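Local coordinates for protein CmeC (Campylobacter jejuni, PDB 4MT4) that probably serves as the trimeric outer membrane channel of a multidrug efflux system, passing exported compounds through a beta barrel and a long helical tunnel, at residues L54-E68 with I460-R472. Residues are numbered along the deposited sequence; the frame is centred on the assembly and turned at random.
Sequences LKNNNDLKLAFIHME and IKEESKNLDMSFR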
ATOM      1  N   LEU B  54     -22.133  -8.708  -5.586  1.00 45.04           N
ATOM      2  CA  LEU B  54     -21.701  -9.843  -6.396  1.00 45.15           C
ATOM      3  C   LEU B  54     -21.901  -9.588  -7.888  1.00 49.68           C
ATOM      4  O   LEU B  54     -21.360 -10.308  -8.728  1.00 50.93           O
ATOM      5  CB  LEU B  54     -22.452 -11.107  -5.979  1.00 38.53           C
ATOM      6  CG  LEU B  54     -22.123 -11.645  -4.586  1.00 47.39           C
ATOM      7  CD1 LEU B  54     -23.059 -12.784  -4.209  1.00 45.20           C
ATOM      8  CD2 LEU B  54     -20.669 -12.095  -4.520  1.00 43.09           C
ATOM      9  N   LYS B  55     -22.678  -8.560  -8.207  1.00 45.97           N
ATOM     10  CA  LYS B  55     -22.958  -8.207  -9.591  1.00 42.46           C
ATOM     11  C   LYS B  55     -22.116  -7.023 -10.065  1.00 47.90           C
ATOM     12  O   LYS B  55     -21.623  -7.020 -11.191  1.00 57.13           O
ATOM     13  CB  LYS B  55     -24.445  -7.891  -9.762  1.00 52.30           C
ATOM     14  CG  LYS B  55     -24.822  -7.364 -11.139  1.00 53.56           C
ATOM     15  CD  LYS B  55     -26.279  -6.929 -11.187  1.00 57.10           C
ATOM     16  CE  LYS B  55     -26.628  -6.316 -12.535  1.00 61.54           C
ATOM     17  NZ  LYS B  55     -25.800  -5.114 -12.830  1.00 53.40           N
ATOM     18  N   ASN B  56     -21.937  -6.027  -9.203  1.00 47.04           N
ATOM     19  CA  ASN B  56     -21.357  -4.758  -9.633  1.00 39.85           C
ATOM     20  C   ASN B  56     -19.977  -4.416  -9.060  1.00 40.35           C
ATOM     21  O   ASN B  56     -19.296  -3.540  -9.593  1.00 43.86           O
ATOM     22  CB  ASN B  56     -22.326  -3.618  -9.297  1.00 47.10           C
ATOM     23  CG  ASN B  56     -23.673  -3.775  -9.980  1.00 50.89           C
ATOM     24  OD1 ASN B  56     -23.758  -4.249 -11.113  1.00 48.90           O
ATOM     25  ND2 ASN B  56     -24.736  -3.376  -9.291  1.00 46.53           N
ATOM     26  N   ASN B  57     -19.562  -5.090  -7.990  1.00 39.15           N
ATOM     27  CA  ASN B  57     -18.290  -4.763  -7.339  1.00 37.40           C
ATOM     28  C   ASN B  57     -17.099  -4.912  -8.282  1.00 49.14           C
ATOM     29  O   ASN B  57     -16.876  -5.973  -8.861  1.00 45.21           O
ATOM     30  CB  ASN B  57     -18.075  -5.629  -6.097  1.00 38.48           C
ATOM     31  CG  ASN B  57     -16.910  -5.151  -5.250  1.00 49.04           C
ATOM     32  OD1 ASN B  57     -15.760  -5.517  -5.492  1.00 52.10           O
ATOM     33  ND2 ASN B  57     -17.205  -4.332  -4.247  1.00 37.09           N
ATOM     34  N   ASN B  58     -16.334  -3.835  -8.424  1.00 47.83           N
ATOM     35  CA  ASN B  58     -15.226  -3.794  -9.372  1.00 50.87           C
ATOM     36  C   ASN B  58     -13.983  -4.538  -8.895  1.00 49.61           C
ATOM     37  O   ASN B  58     -13.225  -5.065  -9.709  1.00 42.26           O
ATOM     38  CB  ASN B  58     -14.872  -2.342  -9.692  1.00 49.50           C
ATOM     39  CG  ASN B  58     -15.907  -1.673 -10.576  1.00 53.76           C
ATOM     40  OD1 ASN B  58     -16.309  -2.220 -11.603  1.00 53.06           O
ATOM     41  ND2 ASN B  58     -16.355  -0.491 -10.172  1.00 62.09           N
ATOM     42  N   ASP B  59     -13.771  -4.583  -7.583  1.00 45.94           N
ATOM     43  CA  ASP B  59     -12.666  -5.363  -7.029  1.00 49.72           C
ATOM     44  C   ASP B  59     -12.892  -6.848  -7.293  1.00 54.70           C
ATOM     45  O   ASP B  59     -11.948  -7.603  -7.519  1.00 46.22           O
ATOM     46  CB  ASP B  59     -12.507  -5.109  -5.528  1.00 44.24           C
ATOM     47  CG  ASP B  59     -11.780  -3.812  -5.229  1.00 62.93           C
ATOM     48  OD1 ASP B  59     -11.003  -3.349  -6.092  1.00 66.47           O
ATOM     49  OD2 ASP B  59     -11.978  -3.256  -4.128  1.00 73.23           O
ATOM     50  N   LEU B  60     -14.156  -7.255  -7.265  1.00 39.05           N
ATOM     51  CA  LEU B  60     -14.530  -8.630  -7.570  1.00 42.97           C
ATOM     52  C   LEU B  60     -14.287  -8.932  -9.045  1.00 47.22           C
ATOM     53  O   LEU B  60     -13.861 -10.032  -9.403  1.00 41.35           O
ATOM     54  CB  LEU B  60     -15.996  -8.879  -7.207  1.00 45.16           C
ATOM     55  CG  LEU B  60     -16.505 -10.315  -7.340  1.00 46.17           C
ATOM     56  CD1 LEU B  60     -15.658 -11.262  -6.503  1.00 42.65           C
ATOM     57  CD2 LEU B  60     -17.972 -10.405  -6.938  1.00 45.61           C
ATOM     58  N   LYS B  61     -14.559  -7.945  -9.895  1.00 32.89           N
ATOM     59  CA  LYS B  61     -14.320  -8.073 -11.328  1.00 46.28           C
ATOM     60  C   LYS B  61     -12.828  -8.174 -11.620  1.00 42.58           C
ATOM     61  O   LYS B  61     -12.400  -8.993 -12.429  1.00 43.75           O
ATOM     62  CB  LYS B  61     -14.922  -6.886 -12.086  1.00 42.39           C
ATOM     63  CG  LYS B  61     -16.434  -6.776 -11.982  1.00 41.81           C
ATOM     64  CD  LYS B  61     -16.966  -5.593 -12.778  1.00 48.59           C
ATOM     65  CE  LYS B  61     -18.457  -5.396 -12.541  1.00 50.53           C
ATOM     66  NZ  LYS B  61     -19.005  -4.251 -13.318  1.00 49.53           N
ATOM     67  N   LEU B  62     -12.042  -7.334 -10.950  1.00 35.39           N
ATOM     68  CA  LEU B  62     -10.590  -7.353 -11.088  1.00 43.08           C
ATOM     69  C   LEU B  62     -10.017  -8.715 -10.715  1.00 45.25           C
ATOM     70  O   LEU B  62      -9.144  -9.241 -11.403  1.00 46.17           O
ATOM     71  CB  LEU B  62      -9.953  -6.268 -10.218  1.00 38.17           C
ATOM     72  CG  LEU B  62     -10.117  -4.818 -10.674  1.00 53.28           C
ATOM     73  CD1 LEU B  62      -9.581  -3.859  -9.621  1.00 36.34           C
ATOM     74  CD2 LEU B  62      -9.423  -4.598 -12.009  1.00 47.43           C
ATOM     75  N   ALA B  63     -10.520  -9.277  -9.622  1.00 41.10           N
ATOM     76  CA  ALA B  63     -10.086 -10.587  -9.157  1.00 43.74           C
ATOM     77  C   ALA B  63     -10.458 -11.677 -10.159  1.00 43.45           C
ATOM     78  O   ALA B  63      -9.736 -12.663 -10.312  1.00 34.96           O
ATOM     79  CB  ALA B  63     -10.690 -10.892  -7.798  1.00 43.70           C
ATOM     80  N   PHE B  64     -11.588 -11.494 -10.838  1.00 41.73           N
ATOM     81  CA  PHE B  64     -12.033 -12.435 -11.860  1.00 44.56           C
ATOM     82  C   PHE B  64     -11.123 -12.353 -13.081  1.00 51.73           C
ATOM     83  O   PHE B  64     -10.770 -13.372 -13.672  1.00 45.54           O
ATOM     84  CB  PHE B  64     -13.488 -12.159 -12.261  1.00 39.59           C
ATOM     85  CG  PHE B  64     -14.099 -13.236 -13.121  1.00 52.61           C
ATOM     86  CD1 PHE B  64     -14.008 -13.173 -14.501  1.00 50.53           C
ATOM     87  CD2 PHE B  64     -14.768 -14.307 -12.547  1.00 46.07           C
ATOM     88  CE1 PHE B  64     -14.566 -14.155 -15.293  1.00 42.58           C
ATOM     89  CE2 PHE B  64     -15.331 -15.294 -13.337  1.00 53.97           C
ATOM     90  CZ  PHE B  64     -15.230 -15.217 -14.713  1.00 46.91           C
ATOM     91  N   ILE B  65     -10.746 -11.131 -13.446  1.00 40.22           N
ATOM     92  CA  ILE B  65      -9.885 -10.893 -14.598  1.00 43.41           C
ATOM     93  C   ILE B  65      -8.480 -11.427 -14.346  1.00 41.09           C
ATOM     94  O   ILE B  65      -7.864 -12.023 -15.232  1.00 47.26           O
ATOM     95  CB  ILE B  65      -9.819  -9.391 -14.940  1.00 44.63           C
ATOM     96  CG1 ILE B  65     -11.205  -8.878 -15.336  1.00 42.23           C
ATOM     97  CG2 ILE B  65      -8.824  -9.131 -16.060  1.00 44.13           C
ATOM     98  CD1 ILE B  65     -11.275  -7.379 -15.496  1.00 40.21           C
ATOM     99  N   HIS B  66      -7.982 -11.215 -13.129  1.00 41.54           N
ATOM    100  CA  HIS B  66      -6.676 -11.728 -12.727  1.00 44.63           C
ATOM    101  C   HIS B  66      -6.619 -13.245 -12.878  1.00 48.79           C
ATOM    102  O   HIS B  66      -5.583 -13.806 -13.228  1.00 42.41           O
ATOM    103  CB  HIS B  66      -6.362 -11.332 -11.283  1.00 36.58           C
ATOM    104  CG  HIS B  66      -6.109  -9.867 -11.099  1.00 57.53           C
ATOM    105  ND1 HIS B  66      -5.642  -9.059 -12.113  1.00 60.88           N
ATOM    106  CD2 HIS B  66      -6.262  -9.065 -10.018  1.00 54.06           C
ATOM    107  CE1 HIS B  66      -5.516  -7.822 -11.665  1.00 67.43           C
ATOM    108  NE2 HIS B  66      -5.886  -7.799 -10.398  1.00 56.64           N
ATOM    109  N   MET B  67      -7.746 -13.900 -12.615  1.00 39.10           N
ATOM    110  CA  MET B  67      -7.862 -15.344 -12.771  1.00 42.57           C
ATOM    111  C   MET B  67      -7.811 -15.740 -14.244  1.00 41.96           C
ATOM    112  O   MET B  67      -7.164 -16.724 -14.610  1.00 42.79           O
ATOM    113  CB  MET B  67      -9.158 -15.842 -12.127  1.00 41.07           C
ATOM    114  CG  MET B  67      -9.414 -17.332 -12.283  1.00 44.40           C
ATOM    115  SD  MET B  67     -10.920 -17.843 -11.439  1.00 65.45           S
ATOM    116  CE  MET B  67     -12.120 -16.742 -12.176  1.00 56.49           C
ATOM    117  N   GLU B  68      -8.494 -14.966 -15.083  1.00 45.27           N
ATOM    118  CA  GLU B  68      -8.510 -15.212 -16.520  1.00 39.37           C
ATOM    119  C   GLU B  68      -7.137 -14.958 -17.134  1.00 44.58           C
ATOM    120  O   GLU B  68      -6.735 -15.631 -18.083  1.00 39.30           O
ATOM    121  CB  GLU B  68      -9.562 -14.338 -17.203  1.00 48.66           C
ATOM    122  CG  GLU B  68     -10.997 -14.702 -16.850  1.00 43.60           C
ATOM    123  CD  GLU B  68     -12.009 -13.800 -17.528  1.00 61.27           C
ATOM    124  OE1 GLU B  68     -11.924 -12.566 -17.348  1.00 50.22           O
ATOM    125  OE2 GLU B  68     -12.889 -14.325 -18.242  1.00 53.94           O
ATOM    126  N   ILE B 460     -16.513 -21.734  -8.874  1.00 53.58           N
ATOM    127  CA  ILE B 460     -16.307 -20.348  -9.284  1.00 50.73           C
ATOM    128  C   ILE B 460     -17.258 -19.960 -10.412  1.00 56.07           C
ATOM    129  O   ILE B 460     -17.878 -18.898 -10.376  1.00 49.09           O
ATOM    130  CB  ILE B 460     -14.851 -20.102  -9.729  1.00 53.57           C
ATOM    131  CG1 ILE B 460     -13.928 -20.040  -8.511  1.00 48.28           C
ATOM    132  CG2 ILE B 460     -14.738 -18.812 -10.527  1.00 41.55           C
ATOM    133  CD1 ILE B 460     -12.471 -19.844  -8.856  1.00 49.83           C
ATOM    134  N   LYS B 461     -17.384 -20.834 -11.405  1.00 57.13           N
ATOM    135  CA  LYS B 461     -18.280 -20.587 -12.529  1.00 62.23           C
ATOM    136  C   LYS B 461     -19.737 -20.525 -12.074  1.00 60.87           C
ATOM    137  O   LYS B 461     -20.515 -19.706 -12.568  1.00 58.68           O
ATOM    138  CB  LYS B 461     -18.107 -21.668 -13.600  1.00 55.49           C
ATOM    139  CG  LYS B 461     -19.017 -21.496 -14.806  1.00 65.21           C
ATOM    140  CD  LYS B 461     -18.617 -22.410 -15.954  1.00 68.12           C
ATOM    141  CE  LYS B 461     -19.469 -22.143 -17.185  1.00 66.92           C
ATOM    142  NZ  LYS B 461     -18.998 -22.899 -18.378  1.00 95.30           N
ATOM    143  N   GLU B 462     -20.098 -21.384 -11.126  1.00 59.50           N
ATOM    144  CA  GLU B 462     -21.465 -21.436 -10.616  1.00 59.73           C
ATOM    145  C   GLU B 462     -21.823 -20.194  -9.800  1.00 71.05           C
ATOM    146  O   GLU B 462     -22.944 -19.695  -9.882  1.00 65.59           O
ATOM    147  CB  GLU B 462     -21.666 -22.696  -9.768  1.00 66.02           C
ATOM    148  CG  GLU B 462     -22.952 -22.719  -8.950  1.00 79.93           C
ATOM    149  CD  GLU B 462     -24.199 -22.578  -9.802  1.00 96.16           C
ATOM    150  OE1 GLU B 462     -24.239 -23.160 -10.907  1.00103.56           O
ATOM    151  OE2 GLU B 462     -25.136 -21.876  -9.366  1.00 86.99           O
ATOM    152  N   GLU B 463     -20.867 -19.691  -9.026  1.00 58.58           N
ATOM    153  CA  GLU B 463     -21.128 -18.575  -8.119  1.00 57.32           C
ATOM    154  C   GLU B 463     -20.889 -17.210  -8.768  1.00 60.36           C
ATOM    155  O   GLU B 463     -21.217 -16.176  -8.186  1.00 64.60           O
ATOM    156  CB  GLU B 463     -20.268 -18.707  -6.858  1.00 51.76           C
ATOM    157  CG  GLU B 463     -18.783 -18.485  -7.094  1.00 54.69           C
ATOM    158  CD  GLU B 463     -17.939 -18.871  -5.895  1.00 62.44           C
ATOM    159  OE1 GLU B 463     -18.515 -19.286  -4.867  1.00 65.10           O
ATOM    160  OE2 GLU B 463     -16.698 -18.762  -5.982  1.00 56.53           O
ATOM    161  N   SER B 464     -20.321 -17.211  -9.971  1.00 56.26           N
ATOM    162  CA  SER B 464     -20.053 -15.968 -10.695  1.00 54.78           C
ATOM    163  C   SER B 464     -21.070 -15.753 -11.810  1.00 44.21           C
ATOM    164  O   SER B 464     -20.830 -14.993 -12.747  1.00 58.33           O
ATOM    165  CB  SER B 464     -18.638 -15.975 -11.275  1.00 59.35           C
ATOM    166  OG  SER B 464     -17.675 -16.231 -10.269  1.00 63.37           O
ATOM    167  N   LYS B 465     -22.206 -16.432 -11.692  1.00 53.67           N
ATOM    168  CA  LYS B 465     -23.271 -16.386 -12.691  1.00 53.73           C
ATOM    169  C   LYS B 465     -23.750 -14.971 -13.005  1.00 63.63           C
ATOM    170  O   LYS B 465     -23.989 -14.635 -14.166  1.00 59.00           O
ATOM    171  CB  LYS B 465     -24.451 -17.234 -12.212  1.00 70.60           C
ATOM    172  CG  LYS B 465     -24.655 -17.153 -10.707  1.00 75.32           C
ATOM    173  CD  LYS B 465     -25.843 -17.973 -10.228  1.00 91.94           C
ATOM    174  CE  LYS B 465     -27.151 -17.230 -10.428  1.00 93.89           C
ATOM    175  NZ  LYS B 465     -28.228 -17.791  -9.564  1.00 93.86           N
ATOM    176  N   ASN B 466     -23.887 -14.147 -11.971  1.00 54.15           N
ATOM    177  CA  ASN B 466     -24.464 -12.816 -12.123  1.00 55.51           C
ATOM    178  C   ASN B 466     -23.426 -11.697 -12.177  1.00 45.95           C
ATOM    179  O   ASN B 466     -23.781 -10.518 -12.191  1.00 57.97           O
ATOM    180  CB  ASN B 466     -25.450 -12.539 -10.986  1.00 53.32           C
ATOM    181  CG  ASN B 466     -26.616 -13.509 -10.978  1.00 56.57           C
ATOM    182  OD1 ASN B 466     -26.961 -14.071  -9.938  1.00 65.22           O
ATOM    183  ND2 ASN B 466     -27.231 -13.708 -12.138  1.00 52.96           N
ATOM    184  N   LEU B 467     -22.148 -12.065 -12.198  1.00 56.84           N
ATOM    185  CA  LEU B 467     -21.082 -11.071 -12.271  1.00 57.65           C
ATOM    186  C   LEU B 467     -21.169 -10.303 -13.586  1.00 62.60           C
ATOM    187  O   LEU B 467     -21.062 -10.884 -14.665  1.00 52.71           O
ATOM    188  CB  LEU B 467     -19.711 -11.733 -12.124  1.00 56.07           C
ATOM    189  CG  LEU B 467     -18.510 -10.790 -12.024  1.00 55.02           C
ATOM    190  CD1 LEU B 467     -18.620  -9.899 -10.794  1.00 44.98           C
ATOM    191  CD2 LEU B 467     -17.205 -11.573 -12.008  1.00 44.27           C
ATOM    192  N   ASP B 468     -21.372  -8.993 -13.488  1.00 58.42           N
ATOM    193  CA  ASP B 468     -21.565  -8.158 -14.669  1.00 57.67           C
ATOM    194  C   ASP B 468     -20.263  -7.974 -15.440  1.00 58.48           C
ATOM    195  O   ASP B 468     -19.397  -7.196 -15.041  1.00 58.84           O
ATOM    196  CB  ASP B 468     -22.137  -6.793 -14.271  1.00 61.97           C
ATOM    197  CG  ASP B 468     -22.742  -6.043 -15.446  1.00 69.55           C
ATOM    198  OD1 ASP B 468     -22.150  -6.059 -16.546  1.00 55.94           O
ATOM    199  OD2 ASP B 468     -23.819  -5.435 -15.270  1.00 76.53           O
ATOM    200  N   MET B 469     -20.136  -8.698 -16.548  1.00 66.55           N
ATOM    201  CA  MET B 469     -19.013  -8.530 -17.459  1.00 69.68           C
ATOM    202  C   MET B 469     -19.529  -8.105 -18.827  1.00 72.03           C
ATOM    203  O   MET B 469     -18.946  -8.440 -19.854  1.00 70.80           O
ATOM    204  CB  MET B 469     -18.203  -9.825 -17.562  1.00 57.44           C
ATOM    205  CG  MET B 469     -17.719 -10.354 -16.219  1.00 68.47           C
ATOM    206  SD  MET B 469     -16.568  -9.251 -15.382  1.00 68.34           S
ATOM    207  CE  MET B 469     -15.150  -9.346 -16.467  1.00 73.07           C
ATOM    208  N   SER B 470     -20.635  -7.364 -18.826  1.00 63.17           N
ATOM    209  CA  SER B 470     -21.303  -6.959 -20.061  1.00 72.17           C
ATOM    210  C   SER B 470     -20.550  -5.838 -20.771  1.00 76.01           C
ATOM    211  O   SER B 470     -20.875  -5.493 -21.913  1.00 79.46           O
ATOM    212  CB  SER B 470     -22.739  -6.516 -19.770  1.00 71.57           C
ATOM    213  OG  SER B 470     -22.753  -5.266 -19.103  1.00 68.72           O
ATOM    214  N   PHE B 471     -19.551  -5.275 -20.095  1.00 71.22           N
ATOM    215  CA  PHE B 471     -18.784  -4.172 -20.660  1.00 70.80           C
ATOM    216  C   PHE B 471     -17.900  -4.636 -21.814  1.00 70.55           C
ATOM    217  O   PHE B 471     -17.427  -3.823 -22.612  1.00 74.16           O
ATOM    218  CB  PHE B 471     -17.937  -3.501 -19.579  1.00 70.79           C
ATOM    219  CG  PHE B 471     -16.901  -4.406 -18.962  1.00 75.99           C
ATOM    220  CD1 PHE B 471     -15.623  -4.481 -19.496  1.00 70.94           C
ATOM    221  CD2 PHE B 471     -17.194  -5.162 -17.834  1.00 68.90           C
ATOM    222  CE1 PHE B 471     -14.665  -5.306 -18.932  1.00 61.91           C
ATOM    223  CE2 PHE B 471     -16.241  -5.984 -17.268  1.00 73.36           C
ATOM    224  CZ  PHE B 471     -14.977  -6.055 -17.818  1.00 66.43           C
ATOM    225  N   ARG B 472     -17.678  -5.945 -21.894  1.00 73.54           N
ATOM    226  CA  ARG B 472     -16.859  -6.521 -22.952  1.00 76.67           C
ATOM    227  C   ARG B 472     -17.701  -7.375 -23.895  1.00 75.60           C
ATOM    228  O   ARG B 472     -17.174  -7.999 -24.814  1.00 92.09           O
ATOM    229  CB  ARG B 472     -15.721  -7.351 -22.352  1.00 62.38           C
ATOM    230  CG  ARG B 472     -16.178  -8.584 -21.586  1.00 56.93           C
ATOM    231  CD  ARG B 472     -15.016  -9.235 -20.850  1.00 50.98           C
ATOM    232  NE  ARG B 472     -15.405 -10.485 -20.202  1.00 52.03           N
ATOM    233  CZ  ARG B 472     -14.614 -11.183 -19.394  1.00 58.25           C
ATOM    234  NH1 ARG B 472     -13.389 -10.752 -19.125  1.00 44.69           N
ATOM    235  NH2 ARG B 472     -15.050 -12.311 -18.848  1.00 58.20           N
TER
HETATM  236  O   HOH W   1     -20.971 -12.919  -8.943  1.00 47.20           O
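In the helical part of this outer membrane factor, a trimer of beta barrel and alpha-helical tunnel, the C-terminal tail leaves helix 456-463 and runs along the start of helix 58-79, with Leu-467 set against Leu-60 and Phe-64. The branched leucine suits its place because each methyl finds its own neighbour: Leu-467 CD1 lies between Leu-54 O, at the end of helix 44-56, and Leu-60 CD2, 3.9 Å away, while Leu-467 CD2 is 3.7 Å from Phe-64 CG, the Leu-467 and Phe-64 side chains running antiparallel alongside each other. A type I turn, Ser-464 to Leu-467, brings the tail here, and Ser-464 OG bonds back to Ile-460 O and to Tyr-148 of helix 129-195. Further along helix 58-79, the flexible thioether chain of Met-67 lays SD against Ile-460 CD1, 3.6 Å away.

Polar bonds join in from Asp-468 on. Asp-468 N donates to Lys-55 O (3.0 Å), at the end of helix 44-56. The carboxylate of Asp-468 divides its work: OD2 takes Lys-55 NZ in a salt bridge by its anti lone pair, whereas OD1 closes an Asx turn with Ser-470 N and also receives Ser-470 OG. Lys-55 can serve both Asp-468 and Asn-56 OD1 because its chain, extended to CE, bends only at the last torsion (chi4 -60°).

At the far end Arg-472 reaches back end-on to Glu-68. Met-469 CE, packed on Ile-65 CG1 (4.1 Å), sits over the centre of the Arg-472 guanidinium, 3.4 Å above its plane; Arg-472 NH1 meets Glu-68 OE1 in that plane at 2.9 Å, and Arg-472 NH2 meets Glu-68 OE2 at 3.0 Å, tilted 26° from it.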